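Sorbitol dehydrogenase (Gluconobacter oxydans, PDB 5ITG) probably oxidises D-sorbitol to L-sorbose with a nicotinamide cofactor, as a Rossmann-fold member of the mannitol dehydrogenase family. Local coordinates at residues V29-G34 with R124-T129; A56-G61 with D103-P108; N225-R230 with D289-K294; Q262-D267 with Q282-V287. All coordinates share one frame; numbering follows the deposited sequence.

Contact 1 of 4, residues V29-G34 with R124-T129; sequences VHFGVG and RIVSMT
H30 ND1 and NE2 meet two hydroxyls, S127 OG on strand 125-128 and T129 OG1 just beyond it. With CG anti to the backbone N (chi1 -178°), the imidazole is carried across to the neighbouring strand. Along the side chain, H30 CB and CG each lie 3.6 Å from S127 OG; ND1 then donates to S127 OG over 2.9 Å, with the oxygen only 1° out of the ring plane. H30 CE1 meets M128 CA at 3.5 Å, CD2 lies on the T129 side, and at the far end NE2 is hydrogen-bonded to T129 OG1 at 3.0 Å and weakly to G32 O. E41 also holds S127 OG, and the bonds at both nitrogens together with the F37 stack probably limit turning of the ring. A leucine here would probably leave T129 OG1 and S127 OG without their imidazole nitrogens, S127 OG keeping its E41 bond. On the other face of the sheet, F31 CE2, at the ring edge, lies 4.0 Å from V126 CG1. F31 CB touches M128 CB. Four backbone bonds in parallel register, from V29 N to I125 O through to T129 N to F31 O, join the segments. A side chain on G32 would strike T129 O. The Gly-Val-Gly turn, with G34 as N-cap of the next helix, is the glycine-rich loop after the first strand of a Rossmann fold, consistent with dinucleotide binding.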
loop_
_atom_site.group_PDB
_atom_site.type_symbol
_atom_site.label_atom_id
_atom_site.label_comp_id
_atom_site.label_asym_id
_atom_site.label_seq_id
_atom_site.Cartn_x
_atom_site.Cartn_y
_atom_site.Cartn_z
ATOM N N VAL A 29 14.101 12.842 5.918
ATOM C CA VAL A 29 15.048 11.920 5.305
ATOM C C VAL A 29 14.203 10.688 5.007
ATOM O O VAL A 29 13.511 10.181 5.893
ATOM C CB VAL A 29 16.194 11.532 6.254
ATOM C CG1 VAL A 29 16.919 10.296 5.716
ATOM C CG2 VAL A 29 17.169 12.686 6.377
ATOM N N HIS A 30 14.241 10.218 3.765
ATOM C CA HIS A 30 13.451 9.050 3.377
ATOM C C HIS A 30 14.293 7.860 2.946
ATOM O O HIS A 30 15.149 7.983 2.073
ATOM C CB HIS A 30 12.510 9.401 2.223
ATOM C CG HIS A 30 11.630 8.267 1.806
ATOM N ND1 HIS A 30 10.487 7.922 2.496
ATOM C CD2 HIS A 30 11.753 7.364 0.806
ATOM C CE1 HIS A 30 9.947 6.852 1.939
ATOM N NE2 HIS A 30 10.696 6.493 0.913
ATOM N N PHE A 31 14.021 6.706 3.547
ATOM C CA PHE A 31 14.723 5.467 3.222
ATOM C C PHE A 31 13.894 4.649 2.231
ATOM O O PHE A 31 12.733 4.349 2.487
ATOM C CB PHE A 31 14.954 4.641 4.490
ATOM C CG PHE A 31 16.138 5.092 5.307
ATOM C CD1 PHE A 31 17.428 4.714 4.946
ATOM C CD2 PHE A 31 15.963 5.892 6.432
ATOM C CE1 PHE A 31 18.534 5.125 5.696
ATOM C CE2 PHE A 31 17.064 6.311 7.191
ATOM C CZ PHE A 31 18.353 5.924 6.819
ATOM N N GLY A 32 14.502 4.282 1.106
ATOM C CA GLY A 32 13.801 3.503 0.103
ATOM C C GLY A 32 13.058 4.392 -0.878
ATOM O O GLY A 32 11.841 4.559 -0.778
ATOM N N VAL A 33 13.792 4.962 -1.833
ATOM C CA VAL A 33 13.198 5.849 -2.825
ATOM C C VAL A 33 12.602 5.076 -3.999
ATOM O O VAL A 33 13.200 4.991 -5.074
ATOM C CB VAL A 33 14.238 6.865 -3.347
ATOM C CG1 VAL A 33 13.613 7.792 -4.384
ATOM C CG2 VAL A 33 14.768 7.678 -2.190
ATOM N N GLY A 34 11.418 4.514 -3.775
ATOM C CA GLY A 34 10.737 3.757 -4.809
ATOM C C GLY A 34 9.613 4.566 -5.423
ATOM O O GLY A 34 9.350 5.703 -5.013
ATOM N N ARG A 124 13.321 16.597 11.026
ATOM C CA ARG A 124 12.389 16.268 12.098
ATOM C C ARG A 124 11.548 15.017 11.849
ATOM O O ARG A 124 10.823 14.548 12.733
ATOM C CB ARG A 124 11.497 17.480 12.349
ATOM C CG ARG A 124 12.287 18.705 12.795
ATOM C CD ARG A 124 11.402 19.930 12.946
ATOM N NE ARG A 124 11.245 20.671 11.701
ATOM C CZ ARG A 124 10.369 21.658 11.529
ATOM N NH1 ARG A 124 9.566 22.019 12.523
ATOM N NH2 ARG A 124 10.303 22.289 10.366
ATOM N N ILE A 125 11.646 14.477 10.641
ATOM C CA ILE A 125 10.919 13.268 10.284
ATOM C C ILE A 125 11.792 12.346 9.454
ATOM O O ILE A 125 12.488 12.784 8.543
ATOM C CB ILE A 125 9.658 13.571 9.444
ATOM C CG1 ILE A 125 8.622 14.316 10.293
ATOM C CG2 ILE A 125 9.061 12.260 8.916
ATOM C CD1 ILE A 125 7.439 14.823 9.483
ATOM N N VAL A 126 11.749 11.065 9.780
ATOM C CA VAL A 126 12.482 10.057 9.035
ATOM C C VAL A 126 11.424 9.086 8.511
ATOM O O VAL A 126 10.847 8.318 9.277
ATOM C CB VAL A 126 13.484 9.304 9.938
ATOM C CG1 VAL A 126 14.152 8.189 9.149
ATOM C CG2 VAL A 126 14.532 10.275 10.470
ATOM N N SER A 127 11.149 9.136 7.214
ATOM C CA SER A 127 10.137 8.259 6.630
ATOM C C SER A 127 10.768 7.092 5.891
ATOM O O SER A 127 11.984 7.063 5.692
ATOM C CB SER A 127 9.212 9.058 5.698
ATOM O OG SER A 127 9.926 9.709 4.661
HETATM N N MSE A 128 9.950 6.121 5.495
HETATM C CA MSE A 128 10.478 4.959 4.798
HETATM C C MSE A 128 9.430 4.107 4.081
HETATM O O MSE A 128 8.270 4.041 4.485
HETATM C CB MSE A 128 11.226 4.075 5.801
HETATM C CG MSE A 128 10.315 3.526 6.892
HETATM SE SE MSE A 128 11.242 2.909 8.475
HETATM C CE MSE A 128 12.021 4.612 8.992
ATOM N N THR A 129 9.862 3.475 2.995
ATOM C CA THR A 129 9.048 2.547 2.223
ATOM C C THR A 129 10.093 1.492 1.884
ATOM O O THR A 129 10.847 1.635 0.919
ATOM C CB THR A 129 8.443 3.168 0.915
ATOM O OG1 THR A 129 9.438 3.914 0.206
ATOM C CG2 THR A 129 7.248 4.084 1.247
HETATM O O HOH W 1 8.563 3.768 -2.447
#

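Contact 2 of 4, residues A56-G61 with D103-P108; sequences AIVGVG and DYLLAP
L105 N donates to G59 O over 2.7 Å in an almost straight bond (175°), one rung in the parallel part of the Rossmann sheet, where strand 56-61 runs beside the end of strand 93-106. G59 N to D103 O is equally short, and G61 N to L105 O and A107 N to G61 O continue the ladder to the point where the second strand gives way to a 3-10 segment. Before these rungs the pairing slackens: D103 N is buried without a partner, while its carboxylate forms a salt bridge with K76. The two faces of the pair differ. On one, V58 CG1, turned opposite its own backbone N (chi1 178°), meets L105 CD1 at 3.6 Å, the two side chains crossing at a slant; helix 111-119 packs on this valine and leucine face. On the other, G59 and G61 bring no side chains, and the Y104 ring occupies that side, stacked with F75 of helix 66-77. A side chain on G61 would press on the tyrosine hydroxyl, since G61 CA is already 4.4 Å from Y104 OH. At the strand end, A107 CB rests against two groups, 3.4 Å from G61 O and 4.0 Å from V60 CG1.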
loop_
_atom_site.group_PDB
_atom_site.type_symbol
_atom_site.label_atom_id
_atom_site.label_comp_id
_atom_site.label_asym_id
_atom_site.label_seq_id
_atom_site.Cartn_x
_atom_site.Cartn_y
_atom_site.Cartn_z
ATOM N N ALA A 56 11.875 19.832 2.632
ATOM C CA ALA A 56 12.404 19.156 1.455
ATOM C C ALA A 56 12.770 17.756 1.905
ATOM O O ALA A 56 12.940 17.513 3.099
ATOM C CB ALA A 56 13.642 19.877 0.929
ATOM N N ILE A 57 12.907 16.837 0.957
ATOM C CA ILE A 57 13.230 15.455 1.298
ATOM C C ILE A 57 14.608 15.015 0.811
ATOM O O ILE A 57 14.975 15.264 -0.328
ATOM C CB ILE A 57 12.188 14.475 0.694
ATOM C CG1 ILE A 57 10.776 14.829 1.176
ATOM C CG2 ILE A 57 12.518 13.053 1.101
ATOM C CD1 ILE A 57 9.674 14.070 0.429
ATOM N N VAL A 58 15.359 14.356 1.687
ATOM C CA VAL A 58 16.670 13.826 1.331
ATOM C C VAL A 58 16.455 12.319 1.227
ATOM O O VAL A 58 16.159 11.670 2.225
ATOM C CB VAL A 58 17.726 14.091 2.429
ATOM C CG1 VAL A 58 19.050 13.465 2.026
ATOM C CG2 VAL A 58 17.890 15.586 2.654
ATOM N N GLY A 59 16.590 11.768 0.026
ATOM C CA GLY A 59 16.377 10.342 -0.147
ATOM C C GLY A 59 17.613 9.492 0.070
ATOM O O GLY A 59 18.726 9.900 -0.268
ATOM N N VAL A 60 17.421 8.301 0.631
ATOM C CA VAL A 60 18.533 7.396 0.887
ATOM C C VAL A 60 18.248 5.974 0.416
ATOM O O VAL A 60 17.223 5.385 0.762
ATOM C CB VAL A 60 18.877 7.335 2.396
ATOM C CG1 VAL A 60 20.076 6.421 2.619
ATOM C CG2 VAL A 60 19.166 8.724 2.923
ATOM N N GLY A 61 19.161 5.435 -0.388
ATOM C CA GLY A 61 19.020 4.071 -0.868
ATOM C C GLY A 61 19.892 3.206 0.025
ATOM O O GLY A 61 21.014 3.597 0.351
ATOM N N ASP A 103 17.826 15.628 -2.687
ATOM C CA ASP A 103 19.091 14.912 -2.719
ATOM C C ASP A 103 18.810 13.422 -2.647
ATOM O O ASP A 103 17.817 12.997 -2.050
ATOM C CB ASP A 103 19.987 15.321 -1.546
ATOM C CG ASP A 103 21.473 15.183 -1.868
ATOM O OD1 ASP A 103 21.825 14.390 -2.771
ATOM O OD2 ASP A 103 22.288 15.865 -1.209
ATOM N N TYR A 104 19.682 12.638 -3.269
ATOM C CA TYR A 104 19.550 11.189 -3.273
ATOM C C TYR A 104 20.913 10.611 -2.910
ATOM O O TYR A 104 21.872 10.730 -3.675
ATOM C CB TYR A 104 19.114 10.706 -4.657
ATOM C CG TYR A 104 18.819 9.224 -4.741
ATOM C CD1 TYR A 104 19.839 8.277 -4.641
ATOM C CD2 TYR A 104 17.513 8.767 -4.923
ATOM C CE1 TYR A 104 19.563 6.907 -4.720
ATOM C CE2 TYR A 104 17.226 7.403 -5.003
ATOM C CZ TYR A 104 18.253 6.479 -4.900
ATOM O OH TYR A 104 17.967 5.137 -4.976
ATOM N N LEU A 105 20.996 9.996 -1.736
ATOM C CA LEU A 105 22.251 9.420 -1.275
ATOM C C LEU A 105 22.251 7.907 -1.231
ATOM O O LEU A 105 21.259 7.282 -0.858
ATOM C CB LEU A 105 22.596 9.927 0.128
ATOM C CG LEU A 105 22.973 11.393 0.332
ATOM C CD1 LEU A 105 21.814 12.302 -0.020
ATOM C CD2 LEU A 105 23.390 11.592 1.785
ATOM N N LEU A 106 23.376 7.324 -1.622
ATOM C CA LEU A 106 23.554 5.884 -1.565
ATOM C C LEU A 106 24.311 5.650 -0.261
ATOM O O LEU A 106 25.508 5.937 -0.169
ATOM C CB LEU A 106 24.388 5.393 -2.747
ATOM C CG LEU A 106 23.611 4.914 -3.968
ATOM C CD1 LEU A 106 24.574 4.626 -5.111
ATOM C CD2 LEU A 106 22.826 3.668 -3.599
ATOM N N ALA A 107 23.603 5.147 0.747
ATOM C CA ALA A 107 24.191 4.896 2.058
ATOM C C ALA A 107 25.566 4.235 2.020
ATOM O O ALA A 107 26.511 4.725 2.638
ATOM C CB ALA A 107 23.233 4.057 2.906
ATOM N N PRO A 108 25.697 3.109 1.304
ATOM C CA PRO A 108 26.996 2.432 1.237
ATOM C C PRO A 108 28.156 3.314 0.776
ATOM O O PRO A 108 29.278 3.157 1.254
ATOM C CB PRO A 108 26.724 1.266 0.289
ATOM C CG PRO A 108 25.290 0.926 0.592
ATOM C CD PRO A 108 24.655 2.306 0.640
#

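Contact 3 of 4, residues N225-R230 with D289-K294; sequences NGMVDR and DWEYVK
M227 on strand 226-228 faces E291 on helix 289-294, the two segments running roughly parallel (25°) with their axes 8.8 Å apart. This is a helix packed on the face of a small three-stranded mixed sheet, and it joins the mannitol dehydrogenase Rossmann region to the start of the long helix of its C-terminal region. M227, a selenomethionine, and K294 carry the interface. The M227 chain bends twice beyond CB: CG slides past E291 CG, SE comes to 3.4 Å from W290 O, and CE reaches K294 CD at 3.6 Å. W290 CB also touches the selenium, while the indole leads off toward Y353 and Q262. E291 turns its carboxylate elsewhere, to the backbone N of H193. K294 is extended throughout (chi1 -171°) and crosses M227 obliquely to bring its amine back to the strand, where NZ donates to V228 O over 3.0 Å from a position tilted off the carbonyl plane. D229 lies close by, but its OD1 is 4.4 Å from K294 NZ, too far for a salt bridge; its carboxylate pairs with R360 instead. A water ties the same corner together, accepting a hydrogen bond from V228 N at 2.7 Å and, weakly, one from K294 NZ at 3.4 Å.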
loop_
_atom_site.group_PDB
_atom_site.type_symbol
_atom_site.label_atom_id
_atom_site.label_comp_id
_atom_site.label_asym_id
_atom_site.label_seq_id
_atom_site.Cartn_x
_atom_site.Cartn_y
_atom_site.Cartn_z
ATOM N N ASN A 225 0.924 5.605 13.055
ATOM C CA ASN A 225 0.430 4.653 12.064
ATOM C C ASN A 225 -0.221 5.490 10.972
ATOM O O ASN A 225 -0.785 6.558 11.242
ATOM C CB ASN A 225 -0.631 3.738 12.663
ATOM C CG ASN A 225 -0.067 2.765 13.665
ATOM O OD1 ASN A 225 0.718 1.881 13.322
ATOM N ND2 ASN A 225 -0.475 2.913 14.916
ATOM N N GLY A 226 -0.150 5.004 9.744
ATOM C CA GLY A 226 -0.762 5.722 8.649
ATOM C C GLY A 226 -1.355 4.744 7.660
ATOM O O GLY A 226 -0.866 3.623 7.509
HETATM N N MSE A 227 -2.411 5.164 6.976
HETATM C CA MSE A 227 -3.034 4.306 5.985
HETATM C C MSE A 227 -2.737 4.980 4.651
HETATM O O MSE A 227 -3.045 6.155 4.467
HETATM C CB MSE A 227 -4.535 4.242 6.239
HETATM C CG MSE A 227 -5.184 2.998 5.725
HETATM SE SE MSE A 227 -6.779 3.508 4.859
HETATM C CE MSE A 227 -5.864 4.154 3.288
ATOM N N VAL A 228 -2.122 4.258 3.723
ATOM C CA VAL A 228 -1.765 4.868 2.448
ATOM C C VAL A 228 -2.333 4.104 1.255
ATOM O O VAL A 228 -2.482 2.885 1.300
ATOM C CB VAL A 228 -0.235 4.946 2.304
ATOM C CG1 VAL A 228 0.361 5.709 3.497
ATOM C CG2 VAL A 228 0.356 3.533 2.229
ATOM N N ASP A 229 -2.661 4.832 0.190
ATOM C CA ASP A 229 -3.200 4.204 -1.010
ATOM C C ASP A 229 -2.426 4.755 -2.222
ATOM O O ASP A 229 -1.291 5.208 -2.091
ATOM C CB ASP A 229 -4.703 4.504 -1.132
ATOM C CG ASP A 229 -5.507 3.323 -1.692
ATOM O OD1 ASP A 229 -4.926 2.466 -2.391
ATOM O OD2 ASP A 229 -6.734 3.261 -1.447
ATOM N N ARG A 230 -3.039 4.682 -3.390
ATOM C CA ARG A 230 -2.492 5.152 -4.668
ATOM C C ARG A 230 -1.694 4.152 -5.481
ATOM O O ARG A 230 -0.504 3.911 -5.242
ATOM C CB ARG A 230 -1.672 6.441 -4.532
ATOM C CG ARG A 230 -1.433 7.049 -5.915
ATOM C CD ARG A 230 -0.880 8.460 -5.909
ATOM N NE ARG A 230 -1.588 9.268 -6.898
ATOM C CZ ARG A 230 -1.328 10.543 -7.168
ATOM N NH1 ARG A 230 -0.359 11.185 -6.532
ATOM N NH2 ARG A 230 -2.065 11.183 -8.062
ATOM N N ASP A 289 -10.096 2.741 12.302
ATOM C CA ASP A 289 -11.349 2.796 11.553
ATOM C C ASP A 289 -11.118 2.947 10.047
ATOM O O ASP A 289 -11.759 2.255 9.253
ATOM C CB ASP A 289 -12.243 3.918 12.081
ATOM C CG ASP A 289 -12.747 3.642 13.488
ATOM O OD1 ASP A 289 -12.633 2.484 13.950
ATOM O OD2 ASP A 289 -13.268 4.574 14.131
ATOM N N TRP A 290 -10.195 3.815 9.645
ATOM C CA TRP A 290 -9.927 3.987 8.215
ATOM C C TRP A 290 -9.327 2.734 7.566
ATOM O O TRP A 290 -9.629 2.423 6.411
ATOM C CB TRP A 290 -9.020 5.201 7.979
ATOM C CG TRP A 290 -9.788 6.418 7.571
ATOM C CD1 TRP A 290 -9.924 7.584 8.271
ATOM C CD2 TRP A 290 -10.521 6.594 6.351
ATOM N NE1 TRP A 290 -10.693 8.476 7.560
ATOM C CE2 TRP A 290 -11.073 7.894 6.379
ATOM C CE3 TRP A 290 -10.762 5.780 5.236
ATOM C CZ2 TRP A 290 -11.852 8.400 5.332
ATOM C CZ3 TRP A 290 -11.543 6.286 4.191
ATOM C CH2 TRP A 290 -12.075 7.582 4.250
ATOM N N GLU A 291 -8.490 2.011 8.301
ATOM C CA GLU A 291 -7.899 0.778 7.768
ATOM C C GLU A 291 -8.998 -0.225 7.430
ATOM O O GLU A 291 -8.925 -0.920 6.407
ATOM C CB GLU A 291 -6.947 0.118 8.783
ATOM C CG GLU A 291 -5.673 0.895 9.086
ATOM C CD GLU A 291 -4.613 0.034 9.776
ATOM O OE1 GLU A 291 -4.975 -0.761 10.671
ATOM O OE2 GLU A 291 -3.419 0.159 9.428
ATOM N N TYR A 292 -10.015 -0.308 8.290
ATOM C CA TYR A 292 -11.098 -1.240 8.054
ATOM C C TYR A 292 -12.035 -0.822 6.936
ATOM O O TYR A 292 -12.651 -1.673 6.311
ATOM C CB TYR A 292 -11.858 -1.536 9.355
ATOM C CG TYR A 292 -11.084 -2.541 10.189
ATOM C CD1 TYR A 292 -10.727 -3.777 9.648
ATOM C CD2 TYR A 292 -10.627 -2.227 11.470
ATOM C CE1 TYR A 292 -9.923 -4.676 10.350
ATOM C CE2 TYR A 292 -9.816 -3.124 12.188
ATOM C CZ TYR A 292 -9.466 -4.346 11.611
ATOM O OH TYR A 292 -8.636 -5.221 12.277
ATOM N N VAL A 293 -12.144 0.478 6.673
ATOM C CA VAL A 293 -12.974 0.925 5.556
ATOM C C VAL A 293 -12.294 0.401 4.282
ATOM O O VAL A 293 -12.939 -0.167 3.397
ATOM C CB VAL A 293 -13.040 2.462 5.455
ATOM C CG1 VAL A 293 -13.687 2.865 4.115
ATOM C CG2 VAL A 293 -13.851 3.027 6.619
ATOM N N LYS A 294 -10.982 0.586 4.202
ATOM C CA LYS A 294 -10.224 0.133 3.037
ATOM C C LYS A 294 -10.295 -1.384 2.899
ATOM O O LYS A 294 -10.540 -1.918 1.808
ATOM C CB LYS A 294 -8.773 0.578 3.159
ATOM C CG LYS A 294 -7.951 0.343 1.904
ATOM C CD LYS A 294 -6.518 0.778 2.130
ATOM C CE LYS A 294 -5.609 0.259 1.047
ATOM N NZ LYS A 294 -4.177 0.415 1.434
HETATM O O HOH W 2 -2.381 1.567 4.060
#

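Contact 4 of 4, residues Q262-D267 with Q282-V287; sequences QWVLED and QMVGDV
E266 and V287 mark the tight end of a parallel strand pair, 263-266 with 282-284, at one side of a three-stranded mixed sheet. E266 CG sits beside the backbone N (chi1 -76°), and the extended chain carries OE2 to V287 N at 2.9 Å, where it accepts on its anti lone pair in a bond of 167°. The other oxygen, OE1, accepts from N225 N, just before strand 226-228, so the carboxylate ties together the segments flanking the two neighbouring strands. A lysine in its place would probably leave V287 N and N225 N without their acceptor. V264 CG1 packs against V284 CG2 at 3.8 Å and also touches V287, an apolar cluster that W290 and M227 touch as well. On the opposite face of the sheet L265 CD2, which also lies over one face of the W263 ring, runs alongside M283 SE at 4.1 Å. The solvent side is looser. There D267, exposed, brushes M283 CG while its carboxylate pairs with R273. G285 and D286 form the exposed turn, where D286 OD1 comes within 3.8 Å of E266 OE2 but is engaged by T288. Four regular backbone bonds, from Q282 N to W263 O up to D267 N to V284 O, link the segments. At the opposite end from V287, Q262 NE2 donates to a lone pair of Q282 OE1 at 2.8 Å, their amide planes just 26° apart.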
loop_
_atom_site.group_PDB
_atom_site.type_symbol
_atom_site.label_atom_id
_atom_site.label_comp_id
_atom_site.label_asym_id
_atom_site.label_seq_id
_atom_site.Cartn_x
_atom_site.Cartn_y
_atom_site.Cartn_z
ATOM N N GLN A 262 -4.799 8.828 -1.311
ATOM C CA GLN A 262 -5.286 9.018 0.041
ATOM C C GLN A 262 -4.199 8.759 1.058
ATOM O O GLN A 262 -3.366 7.864 0.885
ATOM C CB GLN A 262 -6.475 8.090 0.317
ATOM C CG GLN A 262 -6.991 8.153 1.750
ATOM C CD GLN A 262 -8.388 7.568 1.893
ATOM O OE1 GLN A 262 -8.734 6.579 1.239
ATOM N NE2 GLN A 262 -9.195 8.170 2.764
ATOM N N TRP A 263 -4.211 9.552 2.120
ATOM C CA TRP A 263 -3.242 9.388 3.184
ATOM C C TRP A 263 -3.887 9.765 4.505
ATOM O O TRP A 263 -4.212 10.925 4.737
ATOM C CB TRP A 263 -2.013 10.261 2.940
ATOM C CG TRP A 263 -0.852 9.938 3.844
ATOM C CD1 TRP A 263 -0.785 8.939 4.771
ATOM C CD2 TRP A 263 0.409 10.615 3.890
ATOM N NE1 TRP A 263 0.444 8.953 5.398
ATOM C CE2 TRP A 263 1.194 9.973 4.874
ATOM C CE3 TRP A 263 0.953 11.705 3.196
ATOM C CZ2 TRP A 263 2.494 10.383 5.179
ATOM C CZ3 TRP A 263 2.247 12.114 3.501
ATOM C CH2 TRP A 263 3.001 11.453 4.484
ATOM N N VAL A 264 -4.091 8.761 5.351
ATOM C CA VAL A 264 -4.667 8.966 6.667
ATOM C C VAL A 264 -3.485 8.800 7.607
ATOM O O VAL A 264 -2.790 7.791 7.569
ATOM C CB VAL A 264 -5.757 7.925 6.953
ATOM C CG1 VAL A 264 -6.285 8.097 8.366
ATOM C CG2 VAL A 264 -6.896 8.094 5.937
ATOM N N LEU A 265 -3.257 9.790 8.456
ATOM C CA LEU A 265 -2.093 9.745 9.327
ATOM C C LEU A 265 -2.385 10.120 10.771
ATOM O O LEU A 265 -3.044 11.125 11.035
ATOM C CB LEU A 265 -1.046 10.692 8.733
ATOM C CG LEU A 265 0.321 10.945 9.362
ATOM C CD1 LEU A 265 1.180 9.696 9.264
ATOM C CD2 LEU A 265 0.983 12.111 8.620
ATOM N N GLU A 266 -1.900 9.310 11.705
ATOM C CA GLU A 266 -2.093 9.608 13.118
ATOM C C GLU A 266 -1.216 10.819 13.430
ATOM O O GLU A 266 -0.044 10.870 13.041
ATOM C CB GLU A 266 -1.707 8.401 13.982
ATOM C CG GLU A 266 -2.773 7.301 13.961
ATOM C CD GLU A 266 -2.375 6.043 14.723
ATOM O OE1 GLU A 266 -1.200 5.917 15.137
ATOM O OE2 GLU A 266 -3.248 5.166 14.890
ATOM N N ASP A 267 -1.794 11.796 14.116
ATOM C CA ASP A 267 -1.083 13.026 14.449
ATOM C C ASP A 267 -0.232 12.854 15.700
ATOM O O ASP A 267 -0.561 13.380 16.763
ATOM C CB ASP A 267 -2.086 14.166 14.663
ATOM C CG ASP A 267 -1.479 15.535 14.401
ATOM O OD1 ASP A 267 -0.245 15.631 14.249
ATOM O OD2 ASP A 267 -2.234 16.518 14.348
ATOM N N GLN A 282 -5.396 13.342 5.726
ATOM C CA GLN A 282 -6.404 13.284 6.775
ATOM C C GLN A 282 -5.760 12.906 8.095
ATOM O O GLN A 282 -5.355 11.764 8.301
ATOM C CB GLN A 282 -7.495 12.280 6.371
ATOM C CG GLN A 282 -8.280 12.730 5.122
ATOM C CD GLN A 282 -9.018 11.599 4.395
ATOM O OE1 GLN A 282 -8.400 10.652 3.904
ATOM N NE2 GLN A 282 -10.344 11.711 4.309
HETATM N N MSE A 283 -5.648 13.887 8.986
HETATM C CA MSE A 283 -5.039 13.666 10.289
HETATM C C MSE A 283 -6.072 13.080 11.242
HETATM O O MSE A 283 -7.202 13.559 11.309
HETATM C CB MSE A 283 -4.489 14.989 10.832
HETATM C CG MSE A 283 -2.962 15.052 10.917
HETATM SE SE MSE A 283 -2.023 14.752 9.249
HETATM C CE MSE A 283 -1.624 16.593 8.789
ATOM N N VAL A 284 -5.687 12.037 11.974
ATOM C CA VAL A 284 -6.599 11.382 12.907
ATOM C C VAL A 284 -5.914 10.996 14.207
ATOM O O VAL A 284 -4.696 11.053 14.318
ATOM C CB VAL A 284 -7.170 10.080 12.312
ATOM C CG1 VAL A 284 -7.920 10.375 11.024
ATOM C CG2 VAL A 284 -6.027 9.089 12.051
ATOM N N GLY A 285 -6.715 10.578 15.179
ATOM C CA GLY A 285 -6.175 10.141 16.454
ATOM C C GLY A 285 -5.846 8.656 16.411
ATOM O O GLY A 285 -4.881 8.201 17.032
ATOM N N ASP A 286 -6.637 7.898 15.656
ATOM C CA ASP A 286 -6.445 6.448 15.532
ATOM C C ASP A 286 -6.759 6.036 14.092
ATOM O O ASP A 286 -7.849 6.301 13.588
ATOM C CB ASP A 286 -7.391 5.720 16.496
ATOM C CG ASP A 286 -7.099 4.227 16.602
ATOM O OD1 ASP A 286 -6.691 3.611 15.595
ATOM O OD2 ASP A 286 -7.294 3.666 17.705
ATOM N N VAL A 287 -5.806 5.372 13.443
ATOM C CA VAL A 287 -5.962 4.944 12.055
ATOM C C VAL A 287 -6.873 3.727 11.854
ATOM O O VAL A 287 -7.331 3.465 10.739
ATOM C CB VAL A 287 -4.568 4.597 11.441
ATOM C CG1 VAL A 287 -4.107 3.228 11.945
ATOM C CG2 VAL A 287 -4.630 4.618 9.931
HETATM O O HOH W 3 -6.204 11.693 2.143
#

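Overall arrangement
Contacts 1 and 2 share the main sheet: strands 26-31 and 56-61 are neighbours, H30 bonding by its backbone to V58 and V60 while V33 packs on Y104. Contact 1 is buried; contact 2, farther from the chain's centre, is only partly so. Contacts 3 and 4 meet in the small sheet, where strand 263-266 lies between 226-228 and 282-284, and their centres are 8 Å apart. Contact 3 is buried and the nearest to the chain's centre, whereas contact 4 has an exposed turn. Three contacts are parallel backbone ladders, supplemented by histidine-hydroxyl bonds in contact 1, chiefly apolar packing in contact 2 and a carboxylate in contact 4; contact 3 relies on side chains.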